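RabGDI protein (Plasmodium falciparum 3D7, PDB 3P1W) probably acts as a Rab GDP-dissociation inhibitor, binding Rab GTPases in their GDP-bound state and so controlling their cycling between membrane and cytosol in vesicle transport. Local coordinates at residues V306-S311 with I427-S432; N318-I323 with D414-T419; V125-K130 with S153-L158. All coordinates share one frame; numbering follows the deposited sequence.

Interaction 1: V306-S311 with I427-S432; sequences VICDPS and IFVTSS
The carbonyl oxygen of Cys-308 takes a hydrogen bond from Thr-430 N, just past strand 427-429, at 2.9 Å, and a CA-H...O contact from Val-429. One step back, Phe-428 uses both ends of its backbone, Phe-428 N giving a nearly straight bond (174°) to Val-306 O at 2.8 Å and Phe-428 O receiving Cys-308 N at 3.0 Å. This ladder is that of parallel strands. Val-306, Cys-308, Ile-427 and Val-429 share one face, where Cys-308 SG, turned between its own N and carbonyl carbon (chi1 64°), rests 4.1 Å from Ile-427 CG2 and 4.1 Å from Val-429 CG2. On the other face Ile-307 packs on helices 30-41 and 440-454, Phe-428 on helix 440-454. Past the strands, Pro-310 CD comes within 3.3 Å of Thr-430 O, while Thr-430 OG1 bonds to Glu-32. Ser-311 N to Asp-309 OD1 closes an Asx turn, and Ser-311 OG donates to the same oxygen. Strand 305-308 also pairs with 20-26, so strand 427-429 extends the Rossmann-like sheet of the GDI fold. Main-chain bonds thus set the register and apolar side chains pack on both faces, while Thr-430 O, buried against proline carbons, has no hydrogen-bond partner.

Interaction 2: N318-I323 with D414-T419; sequences NKIKKI and DLYVST
Thr-419, Val-417 and Lys-322 bury the most surface where these antiparallel strands pair. Thr-419 closes one end by pointing at the opposite chain: Thr-419 OG1, held between its own N and carbonyl carbon (chi1 52°), donates to Asn-318 O at 2.7 Å, and Thr-419 N bonds to Lys-319 O at 3.0 Å. Both donors stand well above the planes of the carbonyls they meet, as the chain leaves regular pairing here. Thr-419 CG2 meanwhile lies against the backbone of Ile-320 and Lys-321. Val-417 forms the hydrogen-bonded pair with Lys-321, N to O and O to N. Val-417 CG2 lies alongside the bent lysine chain, 3.8 Å from Lys-321 CE, and Val-417 CG1 meets Ile-323 CD1 at 3.7 Å. Lys-322, on the other face, runs out extended past Tyr-416, with Lys-322 CB 3.7 Å from Tyr-416 CE1. Lys-322 NZ reaches Asp-414 OD1 at 2.7 Å in a salt bridge, coming from above the carboxylate plane; Gln-325 also donates to that oxygen. Ile-320 CD1 sits over one face of the Tyr-416 ring, 3.9 Å from its centroid, in a CH-pi contact. Pro-310, Met-314 and Val-429 of strand 427-429 lie against Ile-320, and within this mixed sheet strand 320-333 pairs with both strand 405-418 and strand 378-385.

Interaction 3: V125-K130 with S153-L158; sequences VYQHQK and SPLLSL
The turn from Ser-153 to Leu-156 offers two successive carbonyls to the glutamines of strand 117-129, Gln-127 and Gln-129. Ser-153 prepares the turn: its OG accepts Leu-155 N in an ST turn, and its O accepts Leu-156 N, closing a type I beta turn. Pro-154 takes the next place, and Pro-154 O receives Gln-129 NE2 at 2.9 Å, tilted 35° from the carbonyl plane. Leu-155 makes the largest contact. Leu-155 O lies almost in the amide plane of Gln-127 and takes Gln-127 NE2 at 3.2 Å, on a lone pair and nearly straight (170°). The leucine side chain then reaches back to the strand, with CG anti to the carbonyl carbon (chi1 -70°): Leu-155 CD1 meets Val-125 CG1 at 3.7 Å, and Leu-155 CD2 lies against the Gln-127 arm, 3.8 Å from Gln-127 CB. The next residue, Leu-156, turns its side chain from the strand toward helices 158-173 and 203-213, and Ser-157 caps the start of helix 158-173 through Glu-160 N. Within the strand, Gln-129 NE2 gives its second hydrogen to Gln-127 OE1 at 3.1 Å. With both hydrogens of Gln-129 NE2 spent and Gln-127 tied at each end of its amide, the bonds define how each amide is turned; side-chain amides, with the Leu-155 side chain packed on Val-125 and Gln-127, join this connecting turn to the sheet.

In the fold
Interactions 1 and 2 are neighbours, their centres about 10 Å apart, and interaction 2 is nested in the chain loop that interaction 1 closes. They meet directly: Lys-319 NZ, in a salt bridge with Asp-425, also bonds to Ile-427 O, and Ser-432 OG bonds to Tyr-416 N. Interaction 1 is a buried parallel pairing within the Rossmann-like sheet; interaction 2 is an antiparallel pairing at the surface, in a different sheet, with lysines and a salt bridge where interaction 1 has apolar side chains. Interaction 3 reaches that second sheet too, but its centre is about 38 Å from that of interaction 2. Though buried, it joins a strand to a type I turn by side-chain amides and one leucine.

Interaction 1: V306-S311 with I427-S432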
ATOM      1  N   VAL A 306     -23.170  -4.167   6.471  1.00 29.18           N
ATOM      2  CA  VAL A 306     -22.631  -4.074   5.135  1.00 27.28           C
ATOM      3  C   VAL A 306     -21.195  -3.525   5.227  1.00 26.51           C
ATOM      4  O   VAL A 306     -20.910  -2.664   6.054  1.00 26.16           O
ATOM      5  CB  VAL A 306     -23.484  -3.133   4.249  1.00 27.36           C
ATOM      6  CG1 VAL A 306     -22.766  -2.764   2.939  1.00 24.64           C
ATOM      7  CG2 VAL A 306     -24.833  -3.746   3.932  1.00 26.67           C
ATOM      8  N   ILE A 307     -20.307  -4.045   4.385  1.00 25.54           N
ATOM      9  CA  ILE A 307     -18.972  -3.427   4.165  1.00 23.16           C
ATOM     10  C   ILE A 307     -18.919  -3.084   2.713  1.00 22.09           C
ATOM     11  O   ILE A 307     -19.245  -3.922   1.870  1.00 23.41           O
ATOM     12  CB  ILE A 307     -17.823  -4.385   4.527  1.00 23.61           C
ATOM     13  CG1 ILE A 307     -17.857  -4.756   6.004  1.00 25.34           C
ATOM     14  CG2 ILE A 307     -16.443  -3.747   4.185  1.00 21.58           C
ATOM     15  CD1 ILE A 307     -17.063  -6.057   6.309  1.00 27.12           C
ATOM     16  N   CYS A 308     -18.519  -1.858   2.375  1.00 21.53           N
ATOM     17  CA  CYS A 308     -18.444  -1.507   0.981  1.00 21.26           C
ATOM     18  C   CYS A 308     -17.425  -0.427   0.737  1.00 20.17           C
ATOM     19  O   CYS A 308     -17.002   0.247   1.659  1.00 20.92           O
ATOM     20  CB  CYS A 308     -19.810  -1.052   0.479  1.00 21.17           C
ATOM     21  SG  CYS A 308     -20.468   0.452   1.228  1.00 24.31           S
ATOM     22  N   ASP A 309     -17.043  -0.274  -0.517  1.00 19.94           N
ATOM     23  CA  ASP A 309     -16.184   0.855  -0.893  1.00 19.71           C
ATOM     24  C   ASP A 309     -17.036   2.109  -1.158  1.00 19.89           C
ATOM     25  O   ASP A 309     -18.268   2.018  -1.251  1.00 20.78           O
ATOM     26  CB  ASP A 309     -15.260   0.452  -2.037  1.00 20.09           C
ATOM     27  CG  ASP A 309     -15.949   0.331  -3.364  1.00 21.07           C
ATOM     28  OD1 ASP A 309     -16.316   1.361  -3.962  1.00 23.46           O
ATOM     29  OD2 ASP A 309     -16.018  -0.801  -3.857  1.00 22.45           O
ATOM     30  N   PRO A 310     -16.401   3.285  -1.278  1.00 18.87           N
ATOM     31  CA  PRO A 310     -17.144   4.518  -1.389  1.00 18.85           C
ATOM     32  C   PRO A 310     -18.094   4.600  -2.593  1.00 18.98           C
ATOM     33  O   PRO A 310     -19.114   5.310  -2.525  1.00 20.00           O
ATOM     34  CB  PRO A 310     -16.031   5.599  -1.447  1.00 17.89           C
ATOM     35  CG  PRO A 310     -14.923   5.014  -0.700  1.00 18.64           C
ATOM     36  CD  PRO A 310     -14.949   3.540  -1.127  1.00 18.08           C
ATOM     37  N   SER A 311     -17.822   3.852  -3.651  1.00 18.90           N
ATOM     38  CA  SER A 311     -18.658   3.913  -4.841  1.00 19.98           C
ATOM     39  C   SER A 311     -20.068   3.402  -4.607  1.00 20.86           C
ATOM     40  O   SER A 311     -20.958   3.712  -5.412  1.00 23.49           O
ATOM     41  CB  SER A 311     -18.046   3.159  -6.030  1.00 20.87           C
ATOM     42  OG  SER A 311     -18.083   1.774  -5.881  1.00 21.50           O
ATOM     43  N   ILE A 427     -23.341   0.358   8.152  1.00 28.19           N
ATOM     44  CA  ILE A 427     -22.750   0.363   6.824  1.00 26.53           C
ATOM     45  C   ILE A 427     -21.327   0.901   6.998  1.00 25.77           C
ATOM     46  O   ILE A 427     -21.141   2.097   7.271  1.00 25.40           O
ATOM     47  CB  ILE A 427     -23.533   1.220   5.824  1.00 26.40           C
ATOM     48  CG1 ILE A 427     -24.976   0.698   5.683  1.00 28.07           C
ATOM     49  CG2 ILE A 427     -22.851   1.203   4.443  1.00 24.57           C
ATOM     50  CD1 ILE A 427     -25.868   1.618   4.904  1.00 28.81           C
ATOM     51  N   PHE A 428     -20.357  -0.010   6.900  1.00 24.33           N
ATOM     52  CA  PHE A 428     -18.940   0.302   7.154  1.00 24.66           C
ATOM     53  C   PHE A 428     -18.296   0.506   5.814  1.00 22.98           C
ATOM     54  O   PHE A 428     -18.311  -0.415   4.995  1.00 23.61           O
ATOM     55  CB  PHE A 428     -18.252  -0.862   7.874  1.00 25.47           C
ATOM     56  CG  PHE A 428     -18.757  -1.091   9.267  1.00 28.32           C
ATOM     57  CD1 PHE A 428     -18.052  -0.617  10.358  1.00 30.88           C
ATOM     58  CD2 PHE A 428     -19.972  -1.740   9.483  1.00 31.37           C
ATOM     59  CE1 PHE A 428     -18.530  -0.811  11.645  1.00 33.71           C
ATOM     60  CE2 PHE A 428     -20.471  -1.929  10.783  1.00 35.47           C
ATOM     61  CZ  PHE A 428     -19.737  -1.462  11.864  1.00 35.88           C
ATOM     62  N   VAL A 429     -17.755   1.702   5.594  1.00 22.40           N
ATOM     63  CA  VAL A 429     -17.207   2.094   4.301  1.00 21.34           C
ATOM     64  C   VAL A 429     -15.677   2.123   4.358  1.00 20.51           C
ATOM     65  O   VAL A 429     -15.099   2.748   5.235  1.00 22.46           O
ATOM     66  CB  VAL A 429     -17.752   3.463   3.826  1.00 20.73           C
ATOM     67  CG1 VAL A 429     -17.253   3.781   2.442  1.00 19.25           C
ATOM     68  CG2 VAL A 429     -19.322   3.450   3.798  1.00 21.12           C
ATOM     69  N   THR A 430     -15.038   1.410   3.444  1.00 19.60           N
ATOM     70  CA  THR A 430     -13.560   1.452   3.328  1.00 18.65           C
ATOM     71  C   THR A 430     -13.117   2.803   2.758  1.00 18.15           C
ATOM     72  O   THR A 430     -13.793   3.388   1.907  1.00 18.65           O
ATOM     73  CB  THR A 430     -13.008   0.301   2.484  1.00 18.25           C
ATOM     74  OG1 THR A 430     -13.615   0.286   1.192  1.00 18.27           O
ATOM     75  CG2 THR A 430     -13.208  -1.053   3.189  1.00 19.28           C
ATOM     76  N   SER A 431     -11.982   3.298   3.234  1.00 18.22           N
ATOM     77  CA  SER A 431     -11.379   4.500   2.663  1.00 18.36           C
ATOM     78  C   SER A 431     -10.771   4.217   1.290  1.00 17.21           C
ATOM     79  O   SER A 431     -10.419   3.075   0.942  1.00 17.40           O
ATOM     80  CB  SER A 431     -10.336   5.093   3.641  1.00 18.99           C
ATOM     81  OG  SER A 431      -9.233   4.216   3.781  1.00 19.36           O
ATOM     82  N   SER A 432     -10.618   5.255   0.487  1.00 16.77           N
ATOM     83  CA  SER A 432      -9.962   5.102  -0.795  1.00 16.07           C
ATOM     84  C   SER A 432      -8.492   4.772  -0.561  1.00 16.49           C
ATOM     85  O   SER A 432      -7.943   5.163   0.464  1.00 16.01           O
ATOM     86  CB  SER A 432     -10.058   6.380  -1.601  1.00 16.27           C
ATOM     87  OG  SER A 432     -11.401   6.824  -1.671  1.00 16.12           O
TER

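Interaction 2: N318-I323 with D414-T419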
ATOM      1  N   ASN A 318     -24.026  11.647   4.431  1.00 31.07           N
ATOM      2  CA  ASN A 318     -23.078  11.637   5.539  0.50 31.07           C
ATOM      3  C   ASN A 318     -22.407  10.277   5.764  1.00 30.14           C
ATOM      4  O   ASN A 318     -22.301   9.779   6.896  1.00 31.22           O
ATOM      5  CB  ASN A 318     -23.768  12.128   6.813  0.50 32.83           C
ATOM      6  CG  ASN A 318     -22.781  12.584   7.864  0.50 33.68           C
ATOM      7  OD1 ASN A 318     -21.673  13.025   7.540  0.50 34.46           O
ATOM      8  ND2 ASN A 318     -23.162  12.466   9.123  0.50 35.96           N
ATOM      9  N   LYS A 319     -21.954   9.672   4.673  1.00 27.95           N
ATOM     10  CA  LYS A 319     -21.233   8.396   4.720  1.00 26.56           C
ATOM     11  C   LYS A 319     -19.751   8.586   4.455  1.00 25.01           C
ATOM     12  O   LYS A 319     -18.928   7.962   5.115  1.00 24.28           O
ATOM     13  CB  LYS A 319     -21.761   7.410   3.689  1.00 26.26           C
ATOM     14  CG  LYS A 319     -23.169   6.866   3.955  1.00 25.23           C
ATOM     15  CD  LYS A 319     -23.338   6.308   5.365  1.00 25.64           C
ATOM     16  CE  LYS A 319     -22.488   5.087   5.646  1.00 24.38           C
ATOM     17  NZ  LYS A 319     -22.645   4.588   7.035  1.00 25.11           N
ATOM     18  N   ILE A 320     -19.429   9.434   3.492  1.00 24.21           N
ATOM     19  CA  ILE A 320     -18.034   9.672   3.121  1.00 23.91           C
ATOM     20  C   ILE A 320     -17.750  11.154   2.978  1.00 24.34           C
ATOM     21  O   ILE A 320     -18.652  11.964   2.724  1.00 23.72           O
ATOM     22  CB  ILE A 320     -17.645   8.956   1.807  1.00 22.38           C
ATOM     23  CG1 ILE A 320     -18.598   9.343   0.674  1.00 24.87           C
ATOM     24  CG2 ILE A 320     -17.628   7.435   2.024  1.00 22.55           C
ATOM     25  CD1 ILE A 320     -18.363   8.577  -0.606  1.00 24.58           C
ATOM     26  N   LYS A 321     -16.474  11.484   3.131  1.00 23.76           N
ATOM     27  CA  LYS A 321     -15.990  12.842   3.001  1.00 25.27           C
ATOM     28  C   LYS A 321     -14.795  12.783   2.062  1.00 23.22           C
ATOM     29  O   LYS A 321     -13.928  11.957   2.258  1.00 22.23           O
ATOM     30  CB  LYS A 321     -15.557  13.301   4.375  1.00 26.83           C
ATOM     31  CG  LYS A 321     -14.778  14.602   4.499  1.00 33.18           C
ATOM     32  CD  LYS A 321     -14.629  14.962   5.995  1.00 37.91           C
ATOM     33  CE  LYS A 321     -13.716  13.965   6.772  1.00 40.53           C
ATOM     34  NZ  LYS A 321     -13.864  14.091   8.276  1.00 44.53           N
ATOM     35  N   LYS A 322     -14.774  13.640   1.046  1.00 23.74           N
ATOM     36  CA  LYS A 322     -13.633  13.756   0.160  1.00 23.15           C
ATOM     37  C   LYS A 322     -12.526  14.559   0.854  1.00 23.92           C
ATOM     38  O   LYS A 322     -12.760  15.673   1.372  1.00 23.90           O
ATOM     39  CB  LYS A 322     -14.059  14.378  -1.175  1.00 23.76           C
ATOM     40  CG  LYS A 322     -12.926  14.577  -2.189  1.00 25.64           C
ATOM     41  CD  LYS A 322     -13.427  15.195  -3.504  1.00 30.40           C
ATOM     42  CE  LYS A 322     -12.285  15.868  -4.315  1.00 34.30           C
ATOM     43  NZ  LYS A 322     -12.590  16.017  -5.824  1.00 34.36           N
ATOM     44  N   ILE A 323     -11.319  13.994   0.898  1.00 22.85           N
ATOM     45  CA  ILE A 323     -10.181  14.672   1.540  1.00 24.18           C
ATOM     46  C   ILE A 323      -9.108  15.145   0.572  1.00 23.88           C
ATOM     47  O   ILE A 323      -8.105  15.746   1.006  1.00 23.43           O
ATOM     48  CB  ILE A 323      -9.503  13.807   2.635  1.00 24.97           C
ATOM     49  CG1 ILE A 323      -8.903  12.497   2.074  1.00 23.96           C
ATOM     50  CG2 ILE A 323     -10.475  13.540   3.760  1.00 26.46           C
ATOM     51  CD1 ILE A 323      -8.019  11.722   3.090  1.00 26.63           C
ATOM     52  N   ASP A 414     -10.559  10.565  -6.735  1.00 18.30           N
ATOM     53  CA  ASP A 414     -10.929  11.222  -5.494  1.00 18.60           C
ATOM     54  C   ASP A 414     -10.608  10.309  -4.316  1.00 18.15           C
ATOM     55  O   ASP A 414     -10.737   9.087  -4.405  1.00 17.95           O
ATOM     56  CB  ASP A 414     -12.423  11.609  -5.480  1.00 20.08           C
ATOM     57  CG  ASP A 414     -12.782  12.667  -6.502  1.00 22.99           C
ATOM     58  OD1 ASP A 414     -11.974  13.547  -6.845  1.00 24.21           O
ATOM     59  OD2 ASP A 414     -13.928  12.613  -6.975  1.00 27.21           O
ATOM     60  N   LEU A 415     -10.148  10.906  -3.228  1.00 17.76           N
ATOM     61  CA  LEU A 415      -9.868  10.211  -1.976  1.00 18.31           C
ATOM     62  C   LEU A 415     -10.975  10.497  -0.981  1.00 19.10           C
ATOM     63  O   LEU A 415     -11.220  11.671  -0.634  1.00 19.78           O
ATOM     64  CB  LEU A 415      -8.543  10.680  -1.361  1.00 18.07           C
ATOM     65  CG  LEU A 415      -7.262  10.380  -2.140  1.00 19.12           C
ATOM     66  CD1 LEU A 415      -6.040  11.098  -1.520  1.00 17.40           C
ATOM     67  CD2 LEU A 415      -7.040   8.851  -2.235  1.00 18.96           C
ATOM     68  N   TYR A 416     -11.647   9.417  -0.556  1.00 18.98           N
ATOM     69  CA  TYR A 416     -12.663   9.452   0.469  1.00 18.32           C
ATOM     70  C   TYR A 416     -12.224   8.745   1.734  1.00 19.91           C
ATOM     71  O   TYR A 416     -11.454   7.764   1.708  1.00 19.05           O
ATOM     72  CB  TYR A 416     -13.938   8.768  -0.007  1.00 18.43           C
ATOM     73  CG  TYR A 416     -14.586   9.483  -1.133  1.00 18.65           C
ATOM     74  CD1 TYR A 416     -15.332  10.646  -0.904  1.00 21.64           C
ATOM     75  CD2 TYR A 416     -14.478   9.010  -2.438  1.00 19.13           C
ATOM     76  CE1 TYR A 416     -15.973  11.305  -1.953  1.00 22.99           C
ATOM     77  CE2 TYR A 416     -15.077   9.689  -3.498  1.00 21.15           C
ATOM     78  CZ  TYR A 416     -15.836  10.828  -3.238  1.00 22.98           C
ATOM     79  OH  TYR A 416     -16.463  11.503  -4.280  1.00 25.84           O
ATOM     80  N   VAL A 417     -12.710   9.276   2.838  1.00 19.80           N
ATOM     81  CA  VAL A 417     -12.697   8.578   4.096  1.00 20.95           C
ATOM     82  C   VAL A 417     -14.120   8.486   4.617  1.00 22.27           C
ATOM     83  O   VAL A 417     -14.995   9.224   4.196  1.00 20.90           O
ATOM     84  CB  VAL A 417     -11.780   9.268   5.135  1.00 21.45           C
ATOM     85  CG1 VAL A 417     -10.286   9.314   4.650  1.00 21.14           C
ATOM     86  CG2 VAL A 417     -12.289  10.672   5.524  1.00 22.86           C
ATOM     87  N   SER A 418     -14.343   7.582   5.548  1.00 24.07           N
ATOM     88  CA  SER A 418     -15.658   7.415   6.133  1.00 26.59           C
ATOM     89  C   SER A 418     -15.886   8.540   7.137  1.00 27.60           C
ATOM     90  O   SER A 418     -14.943   9.048   7.706  1.00 27.47           O
ATOM     91  CB  SER A 418     -15.730   6.062   6.814  1.00 27.22           C
ATOM     92  OG  SER A 418     -14.833   6.044   7.912  1.00 34.36           O
ATOM     93  N   THR A 419     -17.132   8.950   7.347  1.00 29.07           N
ATOM     94  CA  THR A 419     -17.422  10.042   8.296  1.00 30.80           C
ATOM     95  C   THR A 419     -17.513   9.596   9.766  1.00 33.07           C
ATOM     96  O   THR A 419     -17.534  10.435  10.656  1.00 33.82           O
ATOM     97  CB  THR A 419     -18.720  10.752   7.945  1.00 31.66           C
ATOM     98  OG1 THR A 419     -19.753   9.783   7.813  1.00 30.96           O
ATOM     99  CG2 THR A 419     -18.575  11.535   6.644  1.00 31.05           C
TER

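Interaction 3: V125-K130 with S153-L158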
ATOM      1  N   VAL A 125      15.641   5.588  -1.570  1.00 19.82           N
ATOM      2  CA  VAL A 125      15.111   6.835  -1.068  1.00 17.91           C
ATOM      3  C   VAL A 125      15.752   8.002  -1.839  1.00 19.07           C
ATOM      4  O   VAL A 125      16.922   7.933  -2.235  1.00 20.19           O
ATOM      5  CB  VAL A 125      15.326   6.959   0.442  1.00 17.99           C
ATOM      6  CG1 VAL A 125      16.852   6.963   0.813  1.00 18.95           C
ATOM      7  CG2 VAL A 125      14.585   8.192   1.017  1.00 16.70           C
ATOM      8  N   TYR A 126      14.975   9.064  -2.046  1.00 18.64           N
ATOM      9  CA  TYR A 126      15.464  10.256  -2.771  1.00 19.31           C
ATOM     10  C   TYR A 126      16.125  11.236  -1.808  1.00 20.32           C
ATOM     11  O   TYR A 126      15.543  11.615  -0.787  1.00 21.26           O
ATOM     12  CB  TYR A 126      14.256  10.898  -3.427  1.00 18.50           C
ATOM     13  CG  TYR A 126      14.487  11.993  -4.426  1.00 19.08           C
ATOM     14  CD1 TYR A 126      14.170  11.794  -5.755  1.00 20.87           C
ATOM     15  CD2 TYR A 126      14.886  13.262  -4.025  1.00 21.93           C
ATOM     16  CE1 TYR A 126      14.291  12.810  -6.671  1.00 23.47           C
ATOM     17  CE2 TYR A 126      15.002  14.284  -4.935  1.00 22.94           C
ATOM     18  CZ  TYR A 126      14.700  14.032  -6.264  1.00 25.17           C
ATOM     19  OH  TYR A 126      14.822  15.022  -7.188  1.00 27.38           O
ATOM     20  N   GLN A 127      17.358  11.628  -2.137  1.00 22.32           N
ATOM     21  CA  GLN A 127      18.080  12.670  -1.451  1.00 23.21           C
ATOM     22  C   GLN A 127      19.006  13.293  -2.524  1.00 24.09           C
ATOM     23  O   GLN A 127      19.971  12.673  -2.975  1.00 23.09           O
ATOM     24  CB  GLN A 127      18.905  12.119  -0.266  1.00 24.88           C
ATOM     25  CG  GLN A 127      19.562  13.233   0.554  1.00 27.93           C
ATOM     26  CD  GLN A 127      20.835  12.821   1.279  1.00 30.95           C
ATOM     27  OE1 GLN A 127      21.947  13.200   0.878  1.00 34.34           O
ATOM     28  NE2 GLN A 127      20.682  12.063   2.361  1.00 31.57           N
ATOM     29  N   HIS A 128      18.647  14.482  -2.978  1.00 24.62           N
ATOM     30  CA  HIS A 128      19.401  15.140  -4.027  1.00 25.61           C
ATOM     31  C   HIS A 128      20.784  15.559  -3.502  1.00 27.49           C
ATOM     32  O   HIS A 128      20.906  16.172  -2.436  1.00 27.89           O
ATOM     33  CB  HIS A 128      18.662  16.349  -4.524  1.00 26.12           C
ATOM     34  CG  HIS A 128      19.309  17.010  -5.705  1.00 29.00           C
ATOM     35  ND1 HIS A 128      19.531  18.365  -5.766  1.00 34.09           N
ATOM     36  CD2 HIS A 128      19.790  16.497  -6.864  1.00 30.03           C
ATOM     37  CE1 HIS A 128      20.096  18.666  -6.924  1.00 33.22           C
ATOM     38  NE2 HIS A 128      20.250  17.551  -7.614  1.00 31.67           N
ATOM     39  N   GLN A 129      21.803  15.193  -4.258  1.00 28.09           N
ATOM     40  CA  GLN A 129      23.164  15.618  -3.968  1.00 29.65           C
ATOM     41  C   GLN A 129      23.660  16.346  -5.200  1.00 30.72           C
ATOM     42  O   GLN A 129      23.662  15.798  -6.308  1.00 29.53           O
ATOM     43  CB  GLN A 129      24.014  14.401  -3.649  1.00 30.25           C
ATOM     44  CG  GLN A 129      23.511  13.668  -2.386  1.00 30.82           C
ATOM     45  CD  GLN A 129      24.229  12.365  -2.120  1.00 33.04           C
ATOM     46  OE1 GLN A 129      25.023  11.893  -2.941  1.00 33.77           O
ATOM     47  NE2 GLN A 129      23.967  11.780  -0.955  1.00 32.17           N
ATOM     48  N   LYS A 130      24.053  17.600  -5.014  1.00 32.60           N
ATOM     49  CA  LYS A 130      24.513  18.417  -6.140  1.00 33.80           C
ATOM     50  C   LYS A 130      25.849  17.921  -6.703  1.00 33.66           C
ATOM     51  O   LYS A 130      26.660  17.376  -5.978  1.00 32.52           O
ATOM     52  CB  LYS A 130      24.627  19.877  -5.699  1.00 36.17           C
ATOM     53  CG  LYS A 130      23.269  20.498  -5.371  1.00 39.89           C
ATOM     54  CD  LYS A 130      23.392  22.010  -5.089  1.00 45.44           C
ATOM     55  CE  LYS A 130      22.023  22.716  -5.206  1.00 47.67           C
ATOM     56  NZ  LYS A 130      22.185  24.193  -5.420  1.00 51.29           N
ATOM     57  N   SER A 153      26.959   4.033   3.722  1.00 43.82           N
ATOM     58  CA  SER A 153      25.850   4.625   2.954  1.00 41.24           C
ATOM     59  C   SER A 153      26.181   5.972   2.335  1.00 39.96           C
ATOM     60  O   SER A 153      26.527   6.897   3.055  1.00 40.88           O
ATOM     61  CB  SER A 153      24.619   4.814   3.821  1.00 40.45           C
ATOM     62  OG  SER A 153      23.606   5.402   3.025  1.00 38.63           O
ATOM     63  N   PRO A 154      25.987   6.117   1.006  1.00 38.51           N
ATOM     64  CA  PRO A 154      26.165   7.425   0.342  1.00 37.37           C
ATOM     65  C   PRO A 154      25.182   8.513   0.810  1.00 35.64           C
ATOM     66  O   PRO A 154      25.345   9.694   0.486  1.00 34.78           O
ATOM     67  CB  PRO A 154      25.953   7.099  -1.135  1.00 36.82           C
ATOM     68  CG  PRO A 154      25.082   5.874  -1.127  1.00 37.63           C
ATOM     69  CD  PRO A 154      25.539   5.080   0.057  1.00 37.74           C
ATOM     70  N   LEU A 155      24.184   8.124   1.594  1.00 34.18           N
ATOM     71  CA  LEU A 155      23.260   9.082   2.187  1.00 33.54           C
ATOM     72  C   LEU A 155      23.862   9.890   3.327  1.00 35.31           C
ATOM     73  O   LEU A 155      23.290  10.895   3.751  1.00 34.85           O
ATOM     74  CB  LEU A 155      22.015   8.348   2.712  1.00 32.54           C
ATOM     75  CG  LEU A 155      21.032   7.756   1.712  1.00 30.48           C
ATOM     76  CD1 LEU A 155      20.137   6.711   2.409  1.00 28.45           C
ATOM     77  CD2 LEU A 155      20.177   8.855   1.110  1.00 27.96           C
ATOM     78  N   LEU A 156      25.019   9.457   3.827  1.00 36.79           N
ATOM     79  CA  LEU A 156      25.559   9.980   5.069  1.00 38.26           C
ATOM     80  C   LEU A 156      27.006  10.435   4.858  1.00 39.97           C
ATOM     81  O   LEU A 156      27.763   9.762   4.188  1.00 40.02           O
ATOM     82  CB  LEU A 156      25.519   8.871   6.121  1.00 38.34           C
ATOM     83  CG  LEU A 156      24.170   8.181   6.359  1.00 37.95           C
ATOM     84  CD1 LEU A 156      24.354   6.914   7.190  1.00 38.78           C
ATOM     85  CD2 LEU A 156      23.203   9.137   7.011  1.00 37.38           C
ATOM     86  N   SER A 157      27.370  11.572   5.425  1.00 41.77           N
ATOM     87  CA  SER A 157      28.788  11.978   5.483  1.00 43.71           C
ATOM     88  C   SER A 157      29.626  10.934   6.220  1.00 44.81           C
ATOM     89  O   SER A 157      29.088  10.152   7.001  1.00 44.72           O
ATOM     90  CB  SER A 157      28.891  13.277   6.256  1.00 45.18           C
ATOM     91  OG  SER A 157      28.718  13.020   7.650  1.00 47.25           O
ATOM     92  N   LEU A 158      30.952  10.985   6.046  0.50 45.59           N
ATOM     93  CA  LEU A 158      31.859   9.986   6.617  0.50 46.20           C
ATOM     94  C   LEU A 158      31.618   9.750   8.109  0.50 46.75           C
ATOM     95  O   LEU A 158      31.658   8.615   8.567  0.50 46.22           O
ATOM     96  CB  LEU A 158      33.325  10.400   6.398  0.50 47.84           C
ATOM     97  CG  LEU A 158      34.361   9.277   6.497  0.50 48.39           C
ATOM     98  CD1 LEU A 158      34.122   8.229   5.421  0.50 47.00           C
ATOM     99  CD2 LEU A 158      35.785   9.837   6.397  0.50 50.79           C
TER